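Local coordinates for protein putative oxidoreductase (Gluconobacter oxydans, PDB 3WJ7) that probably catalyses nicotinamide-coenzyme-dependent oxidation or reduction of carbonyl substrates as a member of the extended short-chain dehydrogenase/reductase (SDR) family, at residues P276-S281 with V294-L299; P208-T213 with A266-Q271; N246-D251 with K303-F308; T97-N102 with K155-R160; P181-G186 with L215-V220. All coordinates share one frame; numbering follows the deposited sequence.

Contact 1 (P276-S281 with V294-L299)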
# COMPACT_ATOMS: atom_id res chain seq x y z
N PRO A 276 -18.04 17.12 5.54
CA PRO A 276 -17.20 17.54 6.66
C PRO A 276 -16.11 16.54 7.05
O PRO A 276 -15.01 16.98 7.43
CB PRO A 276 -18.20 17.66 7.81
CG PRO A 276 -19.42 18.14 7.12
CD PRO A 276 -19.47 17.34 5.83
N VAL A 277 -16.41 15.24 6.97
CA VAL A 277 -15.45 14.19 7.31
C VAL A 277 -14.30 14.25 6.30
O VAL A 277 -13.10 14.10 6.65
CB VAL A 277 -16.10 12.80 7.26
CG1 VAL A 277 -15.24 11.75 7.93
CG2 VAL A 277 -17.48 12.83 7.91
N ALA A 278 -14.68 14.44 5.03
CA ALA A 278 -13.72 14.61 3.91
C ALA A 278 -12.79 15.78 4.19
O ALA A 278 -11.55 15.67 4.03
CB ALA A 278 -14.47 14.86 2.62
N LEU A 279 -13.40 16.88 4.63
CA LEU A 279 -12.67 18.07 4.90
C LEU A 279 -11.71 17.85 6.06
O LEU A 279 -10.56 18.21 5.96
CB LEU A 279 -13.64 19.18 5.22
CG LEU A 279 -13.10 20.60 5.20
CD1 LEU A 279 -12.63 20.93 3.78
CD2 LEU A 279 -14.22 21.53 5.70
N VAL A 280 -12.18 17.23 7.13
CA VAL A 280 -11.35 17.01 8.30
C VAL A 280 -10.20 16.10 7.93
O VAL A 280 -9.03 16.36 8.24
CB VAL A 280 -12.16 16.42 9.48
CG1 VAL A 280 -11.26 16.25 10.70
CG2 VAL A 280 -13.31 17.35 9.83
N SER A 281 -10.55 15.01 7.26
CA SER A 281 -9.59 14.12 6.62
C SER A 281 -8.48 14.84 5.82
O SER A 281 -7.32 14.55 6.02
CB SER A 281 -10.35 13.11 5.76
OG SER A 281 -9.49 12.44 4.89
N VAL A 294 -8.96 9.93 1.78
CA VAL A 294 -10.26 10.44 1.41
C VAL A 294 -10.20 11.96 1.34
O VAL A 294 -9.58 12.58 2.18
CB VAL A 294 -11.25 9.98 2.46
CG1 VAL A 294 -12.42 10.92 2.60
CG2 VAL A 294 -11.72 8.59 2.11
N THR A 295 -10.79 12.56 0.30
CA THR A 295 -10.82 14.02 0.10
C THR A 295 -12.23 14.40 -0.39
O THR A 295 -12.98 13.52 -0.79
CB THR A 295 -9.80 14.49 -0.99
OG1 THR A 295 -10.29 14.12 -2.27
CG2 THR A 295 -8.44 13.83 -0.88
N ARG A 296 -12.57 15.70 -0.41
CA ARG A 296 -13.71 16.18 -1.23
C ARG A 296 -13.74 15.62 -2.65
O ARG A 296 -14.80 15.21 -3.11
CB ARG A 296 -13.74 17.70 -1.31
CG ARG A 296 -13.92 18.33 0.06
CD ARG A 296 -13.67 19.82 -0.01
NE ARG A 296 -12.28 20.10 -0.33
CZ ARG A 296 -11.73 21.31 -0.32
NH1 ARG A 296 -12.47 22.36 -0.03
NH2 ARG A 296 -10.44 21.46 -0.60
N GLU A 297 -12.60 15.60 -3.33
CA GLU A 297 -12.50 15.03 -4.69
C GLU A 297 -12.87 13.54 -4.69
O GLU A 297 -13.41 13.02 -5.66
CB GLU A 297 -11.08 15.27 -5.30
CG GLU A 297 -10.97 15.09 -6.82
CD GLU A 297 -9.58 14.65 -7.34
OE1 GLU A 297 -9.22 13.44 -7.26
OE2 GLU A 297 -8.85 15.52 -7.88
N THR A 298 -12.59 12.86 -3.60
CA THR A 298 -12.97 11.46 -3.46
C THR A 298 -14.47 11.29 -3.29
O THR A 298 -15.10 10.52 -4.03
CB THR A 298 -12.15 10.75 -2.36
OG1 THR A 298 -11.10 10.07 -3.04
CG2 THR A 298 -12.93 9.67 -1.59
N LEU A 299 -15.04 12.02 -2.35
CA LEU A 299 -16.44 12.01 -2.10
C LEU A 299 -17.29 12.32 -3.34
O LEU A 299 -18.36 11.73 -3.52
CB LEU A 299 -16.75 12.98 -0.97
CG LEU A 299 -18.17 12.96 -0.44
CD1 LEU A 299 -18.55 11.63 0.21
CD2 LEU A 299 -18.34 14.09 0.55

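Contact 2 (P208-T213 with A266-Q271)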
# COMPACT_ATOMS: atom_id res chain seq x y z
N PRO A 208 -28.24 -0.56 12.68
CA PRO A 208 -28.97 0.62 13.12
C PRO A 208 -28.85 1.79 12.14
O PRO A 208 -29.77 2.59 12.03
CB PRO A 208 -28.32 0.97 14.47
CG PRO A 208 -27.04 0.16 14.55
CD PRO A 208 -26.89 -0.64 13.29
N ALA A 209 -27.72 1.87 11.45
CA ALA A 209 -27.38 3.00 10.59
C ALA A 209 -26.77 2.51 9.30
O ALA A 209 -26.35 1.34 9.19
CB ALA A 209 -26.43 3.96 11.29
N TYR A 210 -26.74 3.41 8.32
CA TYR A 210 -26.20 3.13 7.01
C TYR A 210 -26.11 4.43 6.26
O TYR A 210 -26.81 5.38 6.58
CB TYR A 210 -27.07 2.12 6.24
CG TYR A 210 -28.39 2.63 5.72
CD1 TYR A 210 -28.52 3.11 4.42
CD2 TYR A 210 -29.52 2.62 6.52
CE1 TYR A 210 -29.74 3.60 3.94
CE2 TYR A 210 -30.75 3.09 6.06
CZ TYR A 210 -30.85 3.57 4.77
OH TYR A 210 -32.07 4.04 4.32
N VAL A 211 -25.26 4.44 5.24
CA VAL A 211 -25.02 5.59 4.39
C VAL A 211 -25.70 5.29 3.07
O VAL A 211 -25.47 4.23 2.47
CB VAL A 211 -23.51 5.82 4.18
CG1 VAL A 211 -23.27 7.02 3.29
CG2 VAL A 211 -22.79 5.99 5.52
N GLU A 212 -26.55 6.22 2.64
CA GLU A 212 -27.38 6.06 1.45
C GLU A 212 -26.47 5.97 0.23
O GLU A 212 -25.42 6.61 0.16
CB GLU A 212 -28.35 7.26 1.31
CG GLU A 212 -29.38 7.21 0.16
CD GLU A 212 -30.31 5.96 0.15
OE1 GLU A 212 -29.82 4.81 0.03
OE2 GLU A 212 -31.54 6.09 0.21
N THR A 213 -26.87 5.13 -0.70
CA THR A 213 -26.32 5.15 -2.05
C THR A 213 -27.08 4.24 -3.00
O THR A 213 -28.05 3.58 -2.61
CB THR A 213 -24.81 4.84 -2.10
OG1 THR A 213 -24.32 5.24 -3.39
CG2 THR A 213 -24.50 3.36 -1.83
N ALA A 266 -33.26 2.64 11.48
CA ALA A 266 -33.77 3.92 11.97
C ALA A 266 -33.05 5.14 11.36
O ALA A 266 -33.66 6.20 11.17
CB ALA A 266 -33.66 3.94 13.50
N VAL A 267 -31.76 4.95 11.06
CA VAL A 267 -30.82 6.02 10.79
C VAL A 267 -30.27 5.99 9.36
O VAL A 267 -29.53 5.08 8.97
CB VAL A 267 -29.64 5.91 11.77
CG1 VAL A 267 -28.81 7.19 11.79
CG2 VAL A 267 -30.17 5.56 13.15
N LYS A 268 -30.62 7.00 8.58
CA LYS A 268 -30.13 7.04 7.22
C LYS A 268 -29.24 8.26 7.01
O LYS A 268 -29.70 9.40 7.02
CB LYS A 268 -31.28 7.03 6.22
CG LYS A 268 -30.80 7.10 4.78
CD LYS A 268 -31.49 8.19 3.97
CE LYS A 268 -32.72 7.65 3.27
NZ LYS A 268 -33.38 8.76 2.53
N LEU A 269 -27.95 8.03 6.80
CA LEU A 269 -27.02 9.13 6.60
C LEU A 269 -26.87 9.55 5.14
O LEU A 269 -26.43 8.75 4.32
CB LEU A 269 -25.66 8.71 7.17
CG LEU A 269 -25.72 8.13 8.58
CD1 LEU A 269 -24.27 7.89 8.99
CD2 LEU A 269 -26.43 9.07 9.55
N LYS A 270 -27.23 10.80 4.79
CA LYS A 270 -27.10 11.23 3.39
C LYS A 270 -25.61 11.35 3.08
O LYS A 270 -24.76 11.64 3.95
CB LYS A 270 -27.80 12.55 3.12
CG LYS A 270 -29.31 12.54 3.23
CD LYS A 270 -29.88 13.93 3.05
CE LYS A 270 -31.30 13.97 3.61
NZ LYS A 270 -31.62 15.25 4.33
N GLN A 271 -25.27 11.14 1.82
CA GLN A 271 -23.88 11.05 1.44
C GLN A 271 -23.27 12.44 1.52
O GLN A 271 -22.08 12.58 1.82
CB GLN A 271 -23.74 10.43 0.05
CG GLN A 271 -22.47 9.59 -0.10
CD GLN A 271 -22.69 8.38 -0.97
OE1 GLN A 271 -23.56 8.38 -1.85
NE2 GLN A 271 -21.92 7.33 -0.73

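Contact 3 (N246-D251 with K303-F308)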
# COMPACT_ATOMS: atom_id res chain seq x y z
N ASN A 246 -31.66 -1.41 -10.63
CA ASN A 246 -31.05 -0.25 -10.01
C ASN A 246 -31.87 0.16 -8.82
O ASN A 246 -33.06 0.50 -8.94
CB ASN A 246 -30.88 0.89 -11.01
CG ASN A 246 -29.83 0.56 -12.10
OD1 ASN A 246 -28.65 0.24 -11.80
ND2 ASN A 246 -30.25 0.65 -13.36
N ILE A 247 -31.24 0.10 -7.64
CA ILE A 247 -31.97 0.27 -6.40
C ILE A 247 -31.17 1.10 -5.39
O ILE A 247 -29.95 1.03 -5.33
CB ILE A 247 -32.46 -1.11 -5.86
CG1 ILE A 247 -33.62 -0.91 -4.84
CG2 ILE A 247 -31.29 -1.92 -5.33
CD1 ILE A 247 -34.13 -2.15 -4.12
N MET A 248 -31.85 1.94 -4.63
CA MET A 248 -31.19 2.70 -3.59
C MET A 248 -31.04 1.78 -2.39
O MET A 248 -31.79 0.82 -2.25
CB MET A 248 -31.96 3.97 -3.21
CG MET A 248 -32.20 4.99 -4.35
SD MET A 248 -30.77 5.82 -5.08
CE MET A 248 -29.77 6.35 -3.68
N LEU A 249 -30.05 2.05 -1.55
CA LEU A 249 -29.72 1.14 -0.48
C LEU A 249 -30.87 1.14 0.56
O LEU A 249 -31.21 0.10 1.13
CB LEU A 249 -28.36 1.55 0.11
CG LEU A 249 -27.54 0.58 0.96
CD1 LEU A 249 -27.35 -0.79 0.32
CD2 LEU A 249 -26.17 1.18 1.28
N GLY A 250 -31.48 2.31 0.78
CA GLY A 250 -32.64 2.45 1.66
C GLY A 250 -33.79 1.55 1.21
O GLY A 250 -34.42 0.86 2.05
N ASP A 251 -34.03 1.53 -0.10
CA ASP A 251 -35.11 0.71 -0.66
C ASP A 251 -34.81 -0.77 -0.49
O ASP A 251 -35.69 -1.54 -0.13
CB ASP A 251 -35.35 1.05 -2.13
CG ASP A 251 -35.91 2.46 -2.32
OD1 ASP A 251 -36.62 2.96 -1.42
OD2 ASP A 251 -35.61 3.08 -3.36
N LYS A 303 -20.07 9.66 -4.61
CA LYS A 303 -21.43 10.20 -4.59
C LYS A 303 -22.26 9.67 -5.75
O LYS A 303 -23.48 9.62 -5.64
CB LYS A 303 -21.41 11.74 -4.75
CG LYS A 303 -21.76 12.57 -3.51
CD LYS A 303 -21.68 14.08 -3.85
CE LYS A 303 -21.84 14.98 -2.62
NZ LYS A 303 -23.26 15.31 -2.27
N LYS A 304 -21.62 9.36 -6.87
CA LYS A 304 -22.36 9.01 -8.09
C LYS A 304 -23.07 7.70 -7.87
O LYS A 304 -22.57 6.84 -7.17
CB LYS A 304 -21.44 8.90 -9.31
CG LYS A 304 -20.65 10.16 -9.69
CD LYS A 304 -19.85 9.88 -10.94
CE LYS A 304 -18.46 10.49 -10.90
NZ LYS A 304 -18.40 11.69 -11.77
N LEU A 305 -24.29 7.58 -8.39
CA LEU A 305 -25.02 6.34 -8.24
C LEU A 305 -24.41 5.26 -9.15
O LEU A 305 -24.04 5.53 -10.28
CB LEU A 305 -26.50 6.54 -8.55
CG LEU A 305 -27.24 7.73 -7.90
CD1 LEU A 305 -28.71 7.74 -8.30
CD2 LEU A 305 -27.08 7.75 -6.39
N MET A 306 -24.31 4.04 -8.63
CA MET A 306 -23.81 2.93 -9.41
C MET A 306 -24.95 2.24 -10.15
O MET A 306 -25.38 1.12 -9.82
CB MET A 306 -23.05 1.97 -8.50
CG MET A 306 -21.75 2.55 -7.97
SD MET A 306 -20.63 1.19 -7.59
CE MET A 306 -19.98 0.59 -9.20
N PHE A 307 -25.46 2.93 -11.16
CA PHE A 307 -26.66 2.50 -11.86
C PHE A 307 -26.24 2.11 -13.27
O PHE A 307 -25.46 2.82 -13.93
CB PHE A 307 -27.66 3.64 -11.84
CG PHE A 307 -28.57 3.64 -10.62
CD1 PHE A 307 -28.31 2.83 -9.50
CD2 PHE A 307 -29.68 4.50 -10.59
CE1 PHE A 307 -29.16 2.84 -8.39
CE2 PHE A 307 -30.53 4.52 -9.47
CZ PHE A 307 -30.26 3.69 -8.38
N PHE A 308 -26.68 0.94 -13.72
CA PHE A 308 -26.20 0.41 -14.99
C PHE A 308 -27.34 -0.17 -15.75
O PHE A 308 -28.27 -0.67 -15.13
CB PHE A 308 -25.12 -0.68 -14.78
CG PHE A 308 -23.88 -0.16 -14.15
CD1 PHE A 308 -22.87 0.37 -14.94
CD2 PHE A 308 -23.75 -0.14 -12.78
CE1 PHE A 308 -21.72 0.90 -14.35
CE2 PHE A 308 -22.60 0.38 -12.18
CZ PHE A 308 -21.59 0.91 -12.98

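Contact 4 (T97-N102 with K155-R160)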
# COMPACT_ATOMS: atom_id res chain seq x y z
N THR A 97 -0.63 -5.03 -3.00
CA THR A 97 0.04 -6.24 -3.41
C THR A 97 -1.00 -7.17 -4.04
O THR A 97 -0.67 -7.85 -4.98
CB THR A 97 0.74 -6.93 -2.22
OG1 THR A 97 1.57 -5.97 -1.52
CG2 THR A 97 1.55 -8.12 -2.69
N MET A 98 -2.23 -7.19 -3.55
CA MET A 98 -3.23 -8.11 -4.11
C MET A 98 -3.64 -7.68 -5.50
O MET A 98 -3.76 -8.50 -6.39
CB MET A 98 -4.45 -8.30 -3.21
CG MET A 98 -4.13 -9.08 -1.95
SD MET A 98 -3.46 -10.77 -2.07
CE MET A 98 -1.77 -10.62 -2.70
N MET A 99 -3.79 -6.37 -5.69
CA MET A 99 -4.08 -5.83 -7.00
C MET A 99 -2.97 -6.18 -8.03
O MET A 99 -3.27 -6.57 -9.13
CB MET A 99 -4.28 -4.33 -6.90
CG MET A 99 -4.30 -3.67 -8.27
SD MET A 99 -4.40 -1.90 -8.22
CE MET A 99 -2.68 -1.55 -7.80
N LYS A 100 -1.70 -6.10 -7.68
CA LYS A 100 -0.69 -6.55 -8.62
C LYS A 100 -0.84 -8.04 -8.93
O LYS A 100 -0.82 -8.44 -10.07
CB LYS A 100 0.71 -6.26 -8.09
CG LYS A 100 1.82 -6.49 -9.07
CD LYS A 100 3.16 -6.31 -8.34
CE LYS A 100 4.37 -6.70 -9.18
NZ LYS A 100 5.67 -6.26 -8.57
N ALA A 101 -1.01 -8.86 -7.92
CA ALA A 101 -1.08 -10.29 -8.13
C ALA A 101 -2.33 -10.62 -8.98
O ALA A 101 -2.29 -11.52 -9.80
CB ALA A 101 -1.09 -11.04 -6.79
N ASN A 102 -3.42 -9.87 -8.81
CA ASN A 102 -4.61 -10.20 -9.54
C ASN A 102 -4.50 -9.71 -10.99
O ASN A 102 -4.93 -10.39 -11.94
CB ASN A 102 -5.88 -9.75 -8.79
CG ASN A 102 -6.16 -10.60 -7.49
OD1 ASN A 102 -6.29 -11.85 -7.52
ND2 ASN A 102 -6.28 -9.91 -6.36
N LYS A 155 -11.87 -1.22 -7.07
CA LYS A 155 -12.29 -0.86 -8.40
C LYS A 155 -11.07 -0.73 -9.29
O LYS A 155 -11.11 -1.20 -10.41
CB LYS A 155 -13.16 0.43 -8.42
CG LYS A 155 -14.38 0.40 -7.51
CD LYS A 155 -15.19 1.69 -7.59
CE LYS A 155 -15.92 1.96 -8.93
NZ LYS A 155 -17.21 2.72 -8.71
N LEU A 156 -9.99 -0.11 -8.81
CA LEU A 156 -8.77 0.11 -9.61
C LEU A 156 -8.22 -1.19 -10.12
O LEU A 156 -7.83 -1.31 -11.30
CB LEU A 156 -7.67 0.79 -8.80
CG LEU A 156 -6.51 1.34 -9.63
CD1 LEU A 156 -7.01 2.29 -10.71
CD2 LEU A 156 -5.43 2.03 -8.81
N SER A 157 -8.24 -2.17 -9.24
CA SER A 157 -7.87 -3.51 -9.59
C SER A 157 -8.80 -4.09 -10.71
O SER A 157 -8.34 -4.76 -11.67
CB SER A 157 -8.00 -4.36 -8.36
OG SER A 157 -7.19 -5.49 -8.52
N LYS A 158 -10.10 -3.88 -10.59
CA LYS A 158 -10.96 -4.47 -11.62
C LYS A 158 -10.71 -3.71 -12.91
O LYS A 158 -10.63 -4.33 -13.96
CB LYS A 158 -12.43 -4.49 -11.23
CG LYS A 158 -12.76 -5.42 -10.08
CD LYS A 158 -12.52 -6.88 -10.48
CE LYS A 158 -12.74 -7.81 -9.28
NZ LYS A 158 -12.39 -9.23 -9.59
N TYR A 159 -10.51 -2.40 -12.82
CA TYR A 159 -10.27 -1.58 -13.99
C TYR A 159 -8.97 -2.02 -14.69
O TYR A 159 -9.00 -2.35 -15.87
CB TYR A 159 -10.24 -0.08 -13.64
CG TYR A 159 -9.80 0.81 -14.77
CD1 TYR A 159 -10.71 1.19 -15.76
CD2 TYR A 159 -8.48 1.23 -14.87
CE1 TYR A 159 -10.33 2.01 -16.81
CE2 TYR A 159 -8.06 2.05 -15.91
CZ TYR A 159 -8.99 2.44 -16.88
OH TYR A 159 -8.59 3.23 -17.94
N ARG A 160 -7.85 -2.08 -13.96
CA ARG A 160 -6.60 -2.44 -14.59
C ARG A 160 -6.64 -3.81 -15.24
O ARG A 160 -6.11 -4.01 -16.38
CB ARG A 160 -5.43 -2.37 -13.61
CG ARG A 160 -5.13 -0.95 -13.22
CD ARG A 160 -3.76 -0.83 -12.61
NE ARG A 160 -3.44 0.59 -12.54
CZ ARG A 160 -2.81 1.17 -11.52
NH1 ARG A 160 -2.46 0.45 -10.46
NH2 ARG A 160 -2.54 2.46 -11.55

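Contact 5 (P181-G186 with L215-V220)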
# COMPACT_ATOMS: atom_id res chain seq x y z
N PRO A 181 -20.71 -8.36 -14.41
CA PRO A 181 -21.80 -8.50 -13.44
C PRO A 181 -21.91 -7.26 -12.53
O PRO A 181 -20.90 -6.61 -12.28
CB PRO A 181 -21.36 -9.66 -12.57
CG PRO A 181 -20.22 -10.32 -13.29
CD PRO A 181 -19.59 -9.27 -14.13
N SER A 182 -23.12 -6.93 -12.08
CA SER A 182 -23.30 -5.90 -11.08
C SER A 182 -23.07 -6.57 -9.72
O SER A 182 -22.16 -7.37 -9.57
CB SER A 182 -24.71 -5.29 -11.18
OG SER A 182 -25.73 -6.27 -10.98
N THR A 183 -23.90 -6.28 -8.73
CA THR A 183 -23.67 -6.87 -7.43
C THR A 183 -24.59 -8.03 -7.11
O THR A 183 -25.78 -7.86 -6.91
CB THR A 183 -23.47 -5.80 -6.30
OG1 THR A 183 -24.20 -6.15 -5.11
CG2 THR A 183 -23.75 -4.40 -6.75
N PRO A 184 -24.04 -9.26 -7.11
CA PRO A 184 -24.89 -10.44 -7.10
C PRO A 184 -25.34 -10.80 -5.70
O PRO A 184 -24.55 -10.78 -4.80
CB PRO A 184 -23.99 -11.52 -7.60
CG PRO A 184 -22.61 -11.10 -7.14
CD PRO A 184 -22.60 -9.60 -7.23
N VAL A 185 -26.62 -11.13 -5.57
CA VAL A 185 -27.21 -11.53 -4.32
C VAL A 185 -27.93 -12.82 -4.64
O VAL A 185 -28.35 -13.04 -5.78
CB VAL A 185 -28.20 -10.45 -3.85
CG1 VAL A 185 -29.05 -10.90 -2.71
CG2 VAL A 185 -27.44 -9.20 -3.49
N GLY A 186 -28.05 -13.69 -3.65
CA GLY A 186 -28.83 -14.90 -3.81
C GLY A 186 -28.53 -15.96 -2.80
O GLY A 186 -27.91 -15.68 -1.76
N LEU A 215 -27.08 1.23 -6.03
CA LEU A 215 -26.37 0.12 -6.60
C LEU A 215 -27.32 -0.61 -7.52
O LEU A 215 -28.46 -0.22 -7.65
CB LEU A 215 -25.75 -0.82 -5.53
CG LEU A 215 -26.46 -1.59 -4.38
CD1 LEU A 215 -25.52 -1.51 -3.17
CD2 LEU A 215 -27.83 -1.10 -3.94
N ASN A 216 -26.82 -1.65 -8.16
CA ASN A 216 -27.57 -2.48 -9.04
C ASN A 216 -27.39 -3.87 -8.49
O ASN A 216 -26.26 -4.36 -8.43
CB ASN A 216 -26.95 -2.39 -10.42
CG ASN A 216 -27.70 -3.16 -11.49
OD1 ASN A 216 -27.85 -4.38 -11.41
ND2 ASN A 216 -28.11 -2.46 -12.52
N ILE A 217 -28.51 -4.51 -8.14
CA ILE A 217 -28.53 -5.89 -7.65
C ILE A 217 -29.01 -6.89 -8.70
O ILE A 217 -29.89 -6.58 -9.51
CB ILE A 217 -29.33 -5.98 -6.34
CG1 ILE A 217 -28.38 -5.48 -5.24
CG2 ILE A 217 -29.75 -7.41 -6.02
CD1 ILE A 217 -29.08 -4.99 -4.04
N VAL A 218 -28.41 -8.07 -8.69
CA VAL A 218 -28.63 -9.04 -9.72
C VAL A 218 -28.58 -10.39 -9.10
O VAL A 218 -27.71 -10.66 -8.30
CB VAL A 218 -27.55 -8.97 -10.82
CG1 VAL A 218 -26.14 -9.16 -10.23
CG2 VAL A 218 -27.85 -9.99 -11.90
N HIS A 219 -29.53 -11.24 -9.47
CA HIS A 219 -29.54 -12.58 -8.94
C HIS A 219 -28.26 -13.26 -9.40
O HIS A 219 -27.87 -13.15 -10.55
CB HIS A 219 -30.78 -13.35 -9.42
CG HIS A 219 -31.12 -14.51 -8.56
ND1 HIS A 219 -30.30 -15.62 -8.44
CD2 HIS A 219 -32.17 -14.72 -7.73
CE1 HIS A 219 -30.83 -16.45 -7.56
NE2 HIS A 219 -31.96 -15.94 -7.12
N VAL A 220 -27.59 -13.94 -8.47
CA VAL A 220 -26.37 -14.69 -8.73
C VAL A 220 -26.58 -15.72 -9.84
O VAL A 220 -25.68 -15.94 -10.67
CB VAL A 220 -25.82 -15.36 -7.44
CG1 VAL A 220 -26.64 -16.58 -7.05
CG2 VAL A 220 -24.38 -15.80 -7.62

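Contact 1 (P276-S281 with V294-L299)
Ser281 and Val294 supply the polar link between a helix and the chain that leads into the next one. With its hydroxyl turned anti to the backbone N (chi1 166°), Ser281 reaches across and donates from OG to Val294 O at 2.7 Å, at a C=O...O angle of 133° and tilted from the carbonyl plane. A second polar element lies within 294-299: Thr295 takes the N-cap position, and its OG1 accepts from Thr298 N at 2.9 Å, which ties up an N-H at the start of helix 296-302.

Apolar contact centres on Ala278, whose small side chain lets the two backbones come close. Its CB points at the beginning of the helix, 3.7 Å from Arg296 N, with Leu299 CD2 4.5 Å away from Ala278 CB and Val294 CG1 also near.

The third kind of contact is a methyl against a flat cation. Leu279 CD1 stands 3.8 Å above the plane of the Arg296 guanidinium, displaced toward its rim. The charge itself is met by Glu282 and by Asp201 of the third subunit.

The pair thus joins helix 275-288 to the first turn of helix 296-302, which follows it in the chain. Phe288 of the second subunit packs on Ala278, Val294 and Leu299, so the junction also belongs to a subunit interface.

Contact 2 (P208-T213 with A266-Q271)
Tyr210 and Leu269 form the straightest of the backbone bonds that join two short parallel strands: Leu269 N gives to Tyr210 O at 2.9 Å, nearly linear at 172°. Glu212 N follows with a bond to Leu269 O at 3.0 Å, whereas the bond from Tyr210 N to Val267 O is weak. The strand directions differ by 21°, and the pairing is regular only around Val211 and Leu269.

Side chains differ on the two faces. Ala209 CB meets Val267 CB at 3.8 Å, and on the same face Val211 CG2 touches Leu269 CD1 at 4.2 Å. On the other face, chi1 of 72° sets the Tyr210 ring between its own backbone N and carbonyl carbon, from where it leans over the neighbouring strand; Lys268 CG lies 3.5 Å from Tyr210 CZ.

Charge plays a lesser part. Lys268 NZ and Glu212 OE2 make a long salt bridge of 4.0 Å, while the other carboxylate oxygen accepts from Gly250 N.

This two-stranded parallel sheet stands apart from the large Rossmann-type sheet. Phe253 of helix 249-259 meets the Tyr210 ring edge-to-face, Thr213 bonds through its backbone to Leu249, and Gln271 gives a hydrogen bond to Gly287 of the second subunit.

Contact 3 (N246-D251 with K303-F308)
Asn246 lays its CB squarely over the ring of Phe307, 3.5 Å from the centroid and only 9° off the normal, a CH-pi contact. The opposite face of that ring is backed by Leu305 CB of its own segment, and Ile247 O lies in plane at the ring's edge.

Beyond CB, the Asn246 side chain turns its amide to the backbone of Phe308 and uses both ends. OD1 accepts from Phe308 N at 2.8 Å, and ND2 gives to Phe308 O at 3.0 Å. The acceptor Phe308 O lies close to the Asn246 amide plane, although ND2 stands well above the plane of that carbonyl. Two bonds fix the rotation of the amide, and OD1 is gripped once more by Asn216 ND2.

The Met248 side chain crosses that of Phe307 at about a right angle, and its SD sits oblique to the ring, 5.1 Å from the centroid, in a Met-aromatic contact. A bend at chi2 and chi3 (-65° and -46°) carries its CE onward to Leu305 CD2, at 4.1 Å.

Irregular chain 303-308, linking helix 296-302 to helix 311-317, is thereby fastened beside the end of strand 239-248, just where helix 249-259 begins. Strand 214-219 adjoins through a backbone bond between Ile247 and Leu215.

Contact 4 (T97-N102 with K155-R160)
Met99 and Ser157 mark the closest approach of two nearly parallel helical segments, their CA atoms 5.1 Å apart where the axes pass at 9.5 Å with a crossing angle of -18°. Across it runs the Met99 side chain, extended through chi1 and chi2 (168° and -176°) and bent only at the last torsion.

Met99 CG lies alongside Ser157 OG at 3.4 Å. Farther out, Met99 SD reaches Leu156 CD2 at 4.1 Å, and the terminal CE comes up to the edge of the Arg160 guanidinium, near its plane and beside NH1. Leu156 CD2 also stands 3.6 Å above one face of that guanidinium. No hydrogen bond joins the two segments; the contact rests on van der Waals touches of the thioether chain. The Arg160 charge is met by Glu147 and by Asp94 of the third subunit.

Segment 155-160 carries Lys158, by sequence probably the lysine of the YXXXK motif of SDR enzymes. The pair joins helix 95-115 to helix 153-172, long helices that probably correspond to the pair packing on one side of the Rossmann sheet in this family. Here they also meet both other subunits: Met99 packs on Thr97 of the third, and Met98 on Arg160 of the second.

Contact 5 (P181-G186 with L215-V220)
Ser182 and Asn216 are brought together by two torsions: the serine OG stands between its backbone N and carbonyl carbon (chi1 60°), and the asparagine CG lies anti to its own N (chi1 -177°). Ser182 OG then donates to Asn216 OD1 at 2.9 Å, coming from above the amide plane, 40° out of it. Asn216 OD1 also accepts from Gly244 N, and the other end of this buried amide is bonded outside the two segments as well.

From there the backbones pair in parallel, donors and acceptors alternating between the strands. Thr183 gives its N-H to Asn216 O and accepts from Val218 N; Val185 repeats the pattern, bonding through N to Val218 O and accepting from Val220 N at 2.9 Å. Pro184, which has no N-H, falls between the two bonding residues of its strand and costs the pairing nothing.

Thr183 and Ile217 direct their side chains to one face of the sheet, Pro184 and Val218 to the other, where Pro184 CB meets Val218 CG1 at 4.1 Å. Val185 CG2 touches Ile217 CG2 at 3.9 Å, and Val185 O lies over one face of the His219 ring, near its rim.

Strand end and helix start are joined here in the buried heart of the Rossmann-type domain. His219 ends its strand as an N-cap, ND1 meeting Asp221 N and NE2 meeting Asp330 of helix 324-337. Accepting at ND1 would leave the proton on NE2, a tautomer that the nearby carboxylate would probably stabilise.

In the fold
Read from the N terminus, contact 4 closes first, pairing helices 95-115 and 153-172, and stands in series with all the rest. Helix 153-172 leads into strand 176-185, where contact 5 opens; it closes at strand 214-219 within the main sheet. Contact 2 opens before that closure, so the two cross, and it ends at strand 267-269 in the small outlying sheet. Contact 3, opening at strand 239-248, crosses and touches contact 2 in turn, and shares the main sheet with contact 5. Contact 1 lies wholly within the span of contact 3. Contacts 2 and 3 thus tie the small sheet to the core, while contacts 1, 2 and 4 also meet the second subunit.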